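Local coordinates for protein YlmD (Geobacillus stearothermophilus, PDB 6T1B) that catalyses phosphorolysis of adenosine, inosine and S-methyl-5'-thioadenosine to the free base and a ribose 1-phosphate, also deaminates adenosine, and binds two zinc ions, at residues R11-C16 with E65-P70; A22-G27 with A266-R271; P178-C183 with E241-C246; V174-A179 with D218-N223. All coordinates share one frame; numbering follows the deposited sequence. Where two conformers were deposited one is given.

Contact 1. Residues R11-C16 with E65-P70; sequences RGWLRC and EWLAFP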
# COMPACT_ATOMS: atom_id res chain seq x y z
N ARG A 11 -4.29 5.62 18.57
CA ARG A 11 -2.94 6.15 18.36
C ARG A 11 -2.76 6.47 16.88
O ARG A 11 -3.75 6.64 16.16
CB ARG A 11 -1.90 5.17 18.91
CG ARG A 11 -1.90 5.08 20.46
CD ARG A 11 -1.57 6.41 21.11
NE ARG A 11 -1.58 6.39 22.59
CZ ARG A 11 -2.62 6.72 23.35
NH1 ARG A 11 -3.78 7.09 22.81
NH2 ARG A 11 -2.50 6.67 24.67
N GLY A 12 -1.50 6.56 16.43
CA GLY A 12 -1.19 7.07 15.11
C GLY A 12 -1.37 6.05 14.00
O GLY A 12 -0.42 5.79 13.24
N TRP A 13 -2.58 5.49 13.88
CA TRP A 13 -2.89 4.61 12.76
C TRP A 13 -4.38 4.56 12.47
O TRP A 13 -5.24 4.87 13.32
CB TRP A 13 -2.33 3.19 12.93
CG TRP A 13 -2.87 2.37 14.05
CD1 TRP A 13 -2.65 2.56 15.38
CD2 TRP A 13 -3.66 1.19 13.93
NE1 TRP A 13 -3.27 1.58 16.10
CE2 TRP A 13 -3.90 0.73 15.24
CE3 TRP A 13 -4.21 0.48 12.85
CZ2 TRP A 13 -4.66 -0.41 15.50
CZ3 TRP A 13 -4.96 -0.64 13.12
CH2 TRP A 13 -5.17 -1.08 14.43
N LEU A 14 -4.67 4.17 11.23
CA LEU A 14 -6.02 4.00 10.72
C LEU A 14 -6.24 2.52 10.42
O LEU A 14 -5.43 1.90 9.73
CB LEU A 14 -6.22 4.78 9.42
CG LEU A 14 -5.80 6.26 9.40
CD1 LEU A 14 -6.06 6.87 8.02
CD2 LEU A 14 -6.48 7.05 10.48
N ARG A 15 -7.31 1.97 10.97
CA ARG A 15 -7.62 0.57 10.75
C ARG A 15 -8.44 0.42 9.47
O ARG A 15 -9.31 1.25 9.18
CB ARG A 15 -8.41 0.04 11.94
CG ARG A 15 -8.85 -1.41 11.87
CD ARG A 15 -9.61 -1.79 13.16
NE ARG A 15 -8.74 -2.33 14.21
CZ ARG A 15 -8.94 -2.19 15.53
NH1 ARG A 15 -9.97 -1.49 15.99
NH2 ARG A 15 -8.08 -2.73 16.38
N CYS A 16 -8.18 -0.65 8.73
CA CYS A 16 -9.00 -0.93 7.56
C CYS A 16 -10.29 -1.59 8.05
O CYS A 16 -10.25 -2.73 8.53
CB CYS A 16 -8.28 -1.85 6.58
SG CYS A 16 -9.35 -2.29 5.18
N GLU A 65 4.16 -2.26 19.15
CA GLU A 65 3.51 -2.23 20.46
C GLU A 65 2.02 -1.95 20.31
O GLU A 65 1.19 -2.65 20.90
CB GLU A 65 4.22 -1.16 21.30
CG GLU A 65 3.54 -0.71 22.59
CD GLU A 65 4.14 0.61 23.11
OE1 GLU A 65 5.32 0.89 22.82
OE2 GLU A 65 3.42 1.38 23.79
N TRP A 66 1.65 -0.97 19.49
CA TRP A 66 0.24 -0.67 19.30
C TRP A 66 -0.52 -1.86 18.74
O TRP A 66 -1.67 -2.13 19.14
CB TRP A 66 0.08 0.51 18.34
CG TRP A 66 0.62 1.81 18.79
CD1 TRP A 66 0.94 2.19 20.07
CD2 TRP A 66 0.90 2.93 17.95
NE1 TRP A 66 1.41 3.49 20.06
CE2 TRP A 66 1.39 3.96 18.78
CE3 TRP A 66 0.77 3.16 16.58
CZ2 TRP A 66 1.77 5.21 18.26
CZ3 TRP A 66 1.15 4.40 16.07
CH2 TRP A 66 1.63 5.41 16.93
N LEU A 67 0.09 -2.60 17.83
CA LEU A 67 -0.56 -3.71 17.16
C LEU A 67 -0.40 -5.03 17.91
O LEU A 67 -1.02 -6.03 17.52
CB LEU A 67 0.02 -3.90 15.77
CG LEU A 67 -0.09 -2.75 14.77
CD1 LEU A 67 0.51 -3.15 13.45
CD2 LEU A 67 -1.56 -2.33 14.60
N ALA A 68 0.43 -5.08 18.94
CA ALA A 68 0.82 -6.34 19.55
C ALA A 68 1.26 -7.34 18.49
O ALA A 68 0.82 -8.49 18.46
CB ALA A 68 -0.33 -6.90 20.40
N PHE A 69 2.16 -6.88 17.62
CA PHE A 69 2.62 -7.66 16.47
C PHE A 69 4.11 -7.35 16.34
O PHE A 69 4.51 -6.37 15.70
CB PHE A 69 1.85 -7.31 15.20
CG PHE A 69 1.64 -8.47 14.27
CD1 PHE A 69 0.36 -8.85 13.88
CD2 PHE A 69 2.72 -9.20 13.80
CE1 PHE A 69 0.17 -9.93 13.02
CE2 PHE A 69 2.53 -10.27 12.94
CZ PHE A 69 1.27 -10.62 12.54
N PRO A 70 4.97 -8.16 17.00
CA PRO A 70 6.38 -7.80 17.12
C PRO A 70 7.09 -7.53 15.80
O PRO A 70 6.82 -8.16 14.78
CB PRO A 70 6.99 -9.03 17.81
CG PRO A 70 5.85 -9.53 18.67
CD PRO A 70 4.62 -9.33 17.83
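R11 and W66 bring their CA atoms no nearer than 7.6 Å, and no hydrogen bond crosses between 11-16 and 65-70. The C-terminal end of helix 53-67, closed by a Schellman motif at A68, packs here beside the entry to strand 13-16 of a mixed beta-sheet. G12 sits at the centre of an inverse gamma turn just ahead of that strand. The indole of W66 fills the junction. R11 CB stands over the centre of its six-membered ring, 3.6 Å from the centroid, in a CH-pi contact, and G12 N lies over the same face, 3.4 Å from W66 CH2. The arginine chain bends about its CB-CG bond (chi2 -62°), and its guanidinium leads away from the helix, its plane nearly perpendicular to the indole.

The second tryptophan, W13, does not stack squarely on the first. Their planes are only 15° apart, but the rings are slid past each other, with the centroids of the W13 five-membered and W66 six-membered rings 5.7 Å apart; the touch is W13 CD1 on W66 CE3 at 3.7 Å. L67 completes the apolar packing. The leucine uses a single methyl: CD2 lies over one face of W13, 3.8 Å from the centroid of the six-membered ring.

Contact 2. Residues A22-G27 with A266-R271; sequences AGAVAG and AFIGRR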
# COMPACT_ATOMS: atom_id res chain seq x y z
N ALA A 22 -11.91 -8.01 8.54
CA ALA A 22 -12.11 -8.09 9.98
C ALA A 22 -11.26 -9.19 10.63
O ALA A 22 -10.95 -9.10 11.82
CB ALA A 22 -13.59 -8.33 10.29
N GLY A 23 -10.89 -10.21 9.87
CA GLY A 23 -10.04 -11.27 10.38
C GLY A 23 -8.55 -10.99 10.32
O GLY A 23 -7.75 -11.87 10.70
N ALA A 24 -8.15 -9.80 9.91
CA ALA A 24 -6.75 -9.46 9.75
C ALA A 24 -6.43 -8.21 10.55
O ALA A 24 -7.30 -7.43 10.91
CB ALA A 24 -6.38 -9.23 8.29
N VAL A 25 -5.14 -8.06 10.81
CA VAL A 25 -4.58 -6.84 11.35
C VAL A 25 -4.18 -6.03 10.12
O VAL A 25 -3.23 -6.40 9.44
CB VAL A 25 -3.34 -7.14 12.21
CG1 VAL A 25 -2.74 -5.88 12.76
CG2 VAL A 25 -3.68 -8.11 13.32
N ALA A 26 -4.92 -4.97 9.82
CA ALA A 26 -4.72 -4.25 8.56
C ALA A 26 -4.93 -2.76 8.78
O ALA A 26 -5.93 -2.36 9.39
CB ALA A 26 -5.67 -4.79 7.48
N GLY A 27 -4.01 -1.94 8.29
CA GLY A 27 -4.15 -0.52 8.49
C GLY A 27 -3.04 0.25 7.81
O GLY A 27 -2.23 -0.30 7.06
N ALA A 266 1.87 0.85 5.55
CA ALA A 266 0.69 0.01 5.34
C ALA A 266 1.06 -1.39 5.77
O ALA A 266 2.18 -1.86 5.53
CB ALA A 266 0.31 -0.02 3.87
N PHE A 267 0.12 -2.07 6.42
CA PHE A 267 0.45 -3.38 6.96
C PHE A 267 -0.77 -4.28 6.88
O PHE A 267 -1.92 -3.81 6.94
CB PHE A 267 0.97 -3.29 8.39
CG PHE A 267 0.08 -2.50 9.31
CD1 PHE A 267 -0.96 -3.10 10.00
CD2 PHE A 267 0.28 -1.14 9.47
CE1 PHE A 267 -1.77 -2.35 10.83
CE2 PHE A 267 -0.53 -0.40 10.30
CZ PHE A 267 -1.57 -1.00 10.96
N ILE A 268 -0.51 -5.56 6.70
CA ILE A 268 -1.57 -6.57 6.81
C ILE A 268 -0.95 -7.89 7.25
O ILE A 268 0.10 -8.31 6.76
CB ILE A 268 -2.37 -6.69 5.50
CG1 ILE A 268 -3.58 -7.62 5.67
CG2 ILE A 268 -1.50 -7.19 4.34
CD1 ILE A 268 -4.59 -7.54 4.51
N GLY A 269 -1.66 -8.58 8.15
CA GLY A 269 -1.23 -9.88 8.63
C GLY A 269 -2.35 -10.51 9.43
O GLY A 269 -3.35 -9.86 9.74
N ARG A 270 -2.17 -11.78 9.75
CA ARG A 270 -3.11 -12.50 10.61
C ARG A 270 -2.40 -12.94 11.86
O ARG A 270 -1.24 -13.37 11.82
CB ARG A 270 -3.70 -13.68 9.86
CG ARG A 270 -4.60 -13.21 8.73
CD ARG A 270 -5.34 -14.34 8.06
NE ARG A 270 -4.45 -15.33 7.48
CZ ARG A 270 -4.26 -16.55 7.97
NH1 ARG A 270 -4.91 -16.95 9.06
NH2 ARG A 270 -3.44 -17.40 7.37
N ARG A 271 -3.10 -12.84 12.99
CA ARG A 271 -2.51 -13.23 14.26
C ARG A 271 -2.46 -14.75 14.38
O ARG A 271 -3.39 -15.45 13.97
CB ARG A 271 -3.35 -12.68 15.41
CG ARG A 271 -3.43 -11.18 15.45
CD ARG A 271 -4.05 -10.71 16.78
NE ARG A 271 -4.22 -9.27 16.75
CZ ARG A 271 -3.23 -8.39 16.96
NH1 ARG A 271 -2.01 -8.83 17.25
NH2 ARG A 271 -3.48 -7.09 16.90
O HOH W 1 -5.84 -11.80 12.71
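V25 and G269 form a hydrogen-bonded antiparallel pair, with V25 N donating to G269 O at 2.8 Å and G269 N returning a more bent bond to V25 O. G27 and F267 repeat the pattern: G27 N reaches F267 O at 3.1 Å and F267 N reaches G27 O at 3.0 Å. Between them A26 and I268 form a non-hydrogen-bonded pair, where I268 CA makes a CA-H...O contact with V25 O. The side chains of this middle pair meet through A26 CB and I268 CG1, 4.0 Å apart.

F267 lies on the opposite face of the sheet from I268. Its CG is lodged between the backbone N and the carbonyl carbon (chi1 51°), which folds the ring across the neighbouring strand and sets its face over G27, with G27 CA 4.0 Å from the ring centroid. V25 CG1 touches the same phenylalanine at CE1. A serine in place of F267 would probably open a gap above the G27 backbone and deprive V25 CG1 of its aromatic neighbour.

Strands 25-29 and 264-269 are adjacent in a six-stranded mixed sheet of this YfiH/LACC1-family protein, and the side chain of A266 is about 9 Å from the bound inosine. V25 CG2 lies over one face of the R271 guanidinium, 3.7 Å from NE; that group is positioned in turn by a hydrogen bond from NH2 to L67 O. Farther along, one water donates to G23 O and accepts from R271 N, bridging 22-27 and 266-271.

Contact 3. Residues P178-C183 with E241-C246; sequences PAIGPC and ERCTSC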
# COMPACT_ATOMS: atom_id res chain seq x y z
N PRO A 178 -5.49 5.15 1.50
CA PRO A 178 -5.17 6.57 1.28
C PRO A 178 -3.97 6.75 0.35
O PRO A 178 -2.96 6.07 0.50
CB PRO A 178 -4.88 7.08 2.69
CG PRO A 178 -5.69 6.19 3.58
CD PRO A 178 -5.59 4.83 2.93
N ALA A 179 -4.09 7.71 -0.55
CA ALA A 179 -3.10 7.95 -1.59
C ALA A 179 -3.37 9.32 -2.16
O ALA A 179 -4.35 9.98 -1.81
CB ALA A 179 -3.18 6.88 -2.68
N ILE A 180 -2.48 9.79 -3.02
CA ILE A 180 -2.67 11.11 -3.59
C ILE A 180 -3.85 11.06 -4.55
O ILE A 180 -3.99 10.13 -5.35
CB ILE A 180 -1.38 11.61 -4.25
CG1 ILE A 180 -1.48 13.10 -4.56
CG2 ILE A 180 -1.05 10.79 -5.47
CD1 ILE A 180 -0.19 13.69 -5.04
N GLY A 181 -4.70 12.08 -4.49
CA GLY A 181 -5.87 12.15 -5.34
C GLY A 181 -5.63 13.00 -6.57
O GLY A 181 -4.64 13.72 -6.68
N PRO A 182 -6.57 12.93 -7.52
CA PRO A 182 -6.46 13.76 -8.72
C PRO A 182 -6.59 15.23 -8.40
O PRO A 182 -6.19 16.07 -9.22
CB PRO A 182 -7.61 13.27 -9.60
CG PRO A 182 -8.59 12.66 -8.64
CD PRO A 182 -7.77 12.09 -7.51
N CYS A 183 -7.17 15.55 -7.24
CA CYS A 183 -7.14 16.91 -6.71
C CYS A 183 -5.74 17.50 -6.70
O CYS A 183 -5.58 18.71 -6.85
CB CYS A 183 -7.70 16.89 -5.28
SG CYS A 183 -7.30 15.40 -4.29
N GLU A 241 -11.43 7.36 0.36
CA GLU A 241 -11.49 8.68 -0.25
C GLU A 241 -10.39 9.61 0.27
O GLU A 241 -10.32 10.77 -0.17
CB GLU A 241 -12.85 9.35 -0.01
CG GLU A 241 -14.07 8.47 -0.25
CD GLU A 241 -14.49 8.41 -1.70
OE1 GLU A 241 -15.64 8.02 -1.97
OE2 GLU A 241 -13.66 8.75 -2.58
N ARG A 242 -9.56 9.16 1.20
CA ARG A 242 -8.57 10.04 1.81
C ARG A 242 -7.44 10.31 0.84
O ARG A 242 -6.86 9.39 0.24
CB ARG A 242 -8.02 9.40 3.07
CG ARG A 242 -9.04 9.18 4.16
CD ARG A 242 -8.38 8.46 5.31
NE ARG A 242 -9.28 8.20 6.43
CZ ARG A 242 -9.50 9.03 7.44
NH1 ARG A 242 -8.91 10.22 7.47
NH2 ARG A 242 -10.33 8.68 8.41
N CYS A 243 -7.07 11.60 0.72
CA CYS A 243 -5.94 12.04 -0.08
C CYS A 243 -4.78 12.38 0.85
O CYS A 243 -4.93 13.20 1.76
CB CYS A 243 -6.30 13.31 -0.88
SG CYS A 243 -4.91 14.01 -1.81
N THR A 244 -3.61 11.77 0.58
CA THR A 244 -2.42 12.01 1.39
C THR A 244 -1.92 13.44 1.28
O THR A 244 -1.42 14.00 2.25
CB THR A 244 -1.30 11.04 0.98
OG1 THR A 244 -1.16 11.03 -0.45
CG2 THR A 244 -1.61 9.67 1.41
N SER A 245 -2.02 14.03 0.08
CA SER A 245 -1.60 15.41 -0.07
C SER A 245 -2.56 16.35 0.66
O SER A 245 -2.10 17.28 1.32
CB SER A 245 -1.44 15.81 -1.54
OG SER A 245 -1.32 17.22 -1.68
N CYS A 246 -3.86 16.12 0.57
CA CYS A 246 -4.84 17.03 1.15
C CYS A 246 -4.85 16.99 2.67
O CYS A 246 -4.99 18.02 3.31
CB CYS A 246 -6.24 16.65 0.66
SG CYS A 246 -6.63 17.22 -1.03
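The flat peptide carbonyl of A179 is met from above its plane: T244 N donates to A179 O at 3.1 Å, with a C=O...donor angle of only 110°. Next to it, the puckered ring of P178 runs side by side with the aliphatic part of R242, P178 CB lying 3.9 Å from R242 CB. These approaches bring together two loops that carry three of the four ligands of the Cys4 zinc site; C184 is the fourth. This zinc is probably structural and is distinct from the catalytic ion.

The backbones are joined a second time by a weak bond from A179 N to R242 O. T244 turns OG1 into the space between its backbone N and carbonyl carbon (chi1 48°), and there D125 bonds the hydroxyl; its methyl CG2 rests against A179 N at 3.7 Å. The guanidinium of R242 is directed away from the loop 178-183, to the carbonyl of F6 and the carboxylate of E247.

Closer to the metal, I180 CG1 packs on S245 CB. The three thiolates converge on the zinc: C183 SG is 3.7 Å from C243 SG and 3.8 Å from C246 SG, as expected for sulfurs sharing one ion. Backbone N-H donors from both loops would tend to stabilise negative charge on C243. With SG anti to its backbone N (chi1 176°), this sulfur accepts from G181 N across the contact and from C246 N within its own loop, each at 3.3 Å.

Contact 4. Residues V174-A179 with D218-N223; sequences VAIGPA and DLKEAN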
# COMPACT_ATOMS: atom_id res chain seq x y z
N VAL A 174 -10.54 -6.48 -1.81
CA VAL A 174 -9.47 -5.50 -1.92
C VAL A 174 -9.86 -4.22 -1.21
O VAL A 174 -11.01 -3.78 -1.31
CB VAL A 174 -9.15 -5.18 -3.40
CG1 VAL A 174 -8.20 -4.01 -3.47
CG2 VAL A 174 -8.60 -6.43 -4.11
N ALA A 175 -8.91 -3.61 -0.50
CA ALA A 175 -9.08 -2.24 -0.02
C ALA A 175 -7.98 -1.41 -0.67
O ALA A 175 -6.81 -1.79 -0.62
CB ALA A 175 -8.99 -2.16 1.49
N ILE A 176 -8.36 -0.31 -1.29
CA ILE A 176 -7.42 0.66 -1.85
C ILE A 176 -7.34 1.78 -0.83
O ILE A 176 -8.37 2.39 -0.51
CB ILE A 176 -7.89 1.13 -3.23
CG1 ILE A 176 -7.76 -0.01 -4.23
CG2 ILE A 176 -7.10 2.35 -3.69
CD1 ILE A 176 -8.48 0.22 -5.52
N GLY A 177 -6.16 2.00 -0.28
CA GLY A 177 -6.01 2.89 0.86
C GLY A 177 -5.72 4.32 0.48
O GLY A 177 -5.71 4.69 -0.70
N PRO A 178 -5.49 5.15 1.50
CA PRO A 178 -5.17 6.57 1.28
C PRO A 178 -3.97 6.75 0.35
O PRO A 178 -2.96 6.07 0.50
CB PRO A 178 -4.88 7.08 2.69
CG PRO A 178 -5.69 6.19 3.58
CD PRO A 178 -5.59 4.83 2.93
N ALA A 179 -4.09 7.71 -0.55
CA ALA A 179 -3.10 7.95 -1.59
C ALA A 179 -3.37 9.32 -2.16
O ALA A 179 -4.35 9.98 -1.81
CB ALA A 179 -3.18 6.88 -2.68
N ASP A 218 -6.11 9.85 -11.27
CA ASP A 218 -6.70 9.14 -10.12
C ASP A 218 -6.12 7.72 -10.13
O ASP A 218 -6.69 6.81 -10.76
CB ASP A 218 -8.21 9.13 -10.22
CG ASP A 218 -8.87 8.55 -8.98
OD1 ASP A 218 -10.10 8.74 -8.84
OD2 ASP A 218 -8.17 7.93 -8.16
N LEU A 219 -4.98 7.53 -9.47
CA LEU A 219 -4.36 6.21 -9.43
C LEU A 219 -5.22 5.20 -8.68
O LEU A 219 -5.13 4.00 -8.95
CB LEU A 219 -2.96 6.26 -8.82
CG LEU A 219 -1.83 6.74 -9.71
CD1 LEU A 219 -0.55 6.76 -8.89
CD2 LEU A 219 -1.67 5.89 -10.95
N LYS A 220 -6.02 5.65 -7.71
CA LYS A 220 -6.89 4.71 -7.02
C LYS A 220 -7.85 4.09 -8.02
O LYS A 220 -8.01 2.86 -8.07
CB LYS A 220 -7.69 5.42 -5.92
CG LYS A 220 -6.88 5.92 -4.75
CD LYS A 220 -7.83 6.58 -3.76
CE LYS A 220 -7.07 7.27 -2.67
NZ LYS A 220 -7.99 8.21 -2.00
N GLU A 221 -8.48 4.91 -8.85
CA GLU A 221 -9.44 4.41 -9.82
C GLU A 221 -8.74 3.59 -10.90
O GLU A 221 -9.30 2.61 -11.39
CB GLU A 221 -10.24 5.56 -10.42
CG GLU A 221 -11.20 5.16 -11.53
CD GLU A 221 -12.44 4.39 -11.07
OE1 GLU A 221 -12.53 4.00 -9.88
OE2 GLU A 221 -13.33 4.20 -11.91
N ALA A 222 -7.54 3.99 -11.31
CA ALA A 222 -6.81 3.20 -12.29
C ALA A 222 -6.61 1.77 -11.77
O ALA A 222 -6.79 0.80 -12.52
CB ALA A 222 -5.47 3.84 -12.60
N ASN A 223 -6.24 1.64 -10.51
CA ASN A 223 -6.03 0.32 -9.93
C ASN A 223 -7.34 -0.42 -9.75
O ASN A 223 -7.42 -1.62 -10.03
CB ASN A 223 -5.24 0.46 -8.64
CG ASN A 223 -3.77 0.57 -8.92
OD1 ASN A 223 -3.13 -0.42 -9.24
ND2 ASN A 223 -3.25 1.79 -8.92
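The contact between I176 and K220 belongs to a beta-alpha-beta crossover in which helix 219-229 packs over strand 173-176 and its parallel neighbour 237-239. I176 meets the helix with both branches: CG2 lies 3.7 Å from K220 CG, and CD1 touches K220 O at the same distance. Extended beyond CG, the lysine chain runs past the end of the strand, so that CE passes G177 O at 3.5 Å and lies 3.9 Å from A179 CB. Its NZ then donates to the carbonyl oxygens of S240 and R242, giving the buried ammonium two partners. With a leucine in its place, those two carbonyls would probably be left without their shared donor.

The first helical turn is fixed by its own residues. D218 is the N-cap, its OD2 accepting from E221 N at 3.1 Å from above the carboxylate plane. L219 O takes two donors on opposite faces of its plane, N223 N and N223 ND2, the latter at 2.9 Å; ND2 also bonds T149. The capped helix N-terminus thus lies against the C-terminal ends of two parallel strands, as in a beta-alpha-beta crossover.

All four contacts are largely buried, though contacts 1 to 3 each reach exposed residues at their margins and contact 4 does not. Contacts 1 and 2 serve the same sheet, where strands 13-16 and 25-29 are neighbours, and are joined by a hydrogen bond from R271 NH2 to L67 O. Contacts 3 and 4 share P178 and A179, and the lysine of contact 4 bonds R242 O of contact 3. Their chemistry follows their place: aromatic and methyl packing at a helix end in contact 1, regular backbone pairing in contact 2, thiolates and irregular loop bonds around zinc in contact 3, and aliphatic helix-on-strand packing with a buried ammonium in contact 4.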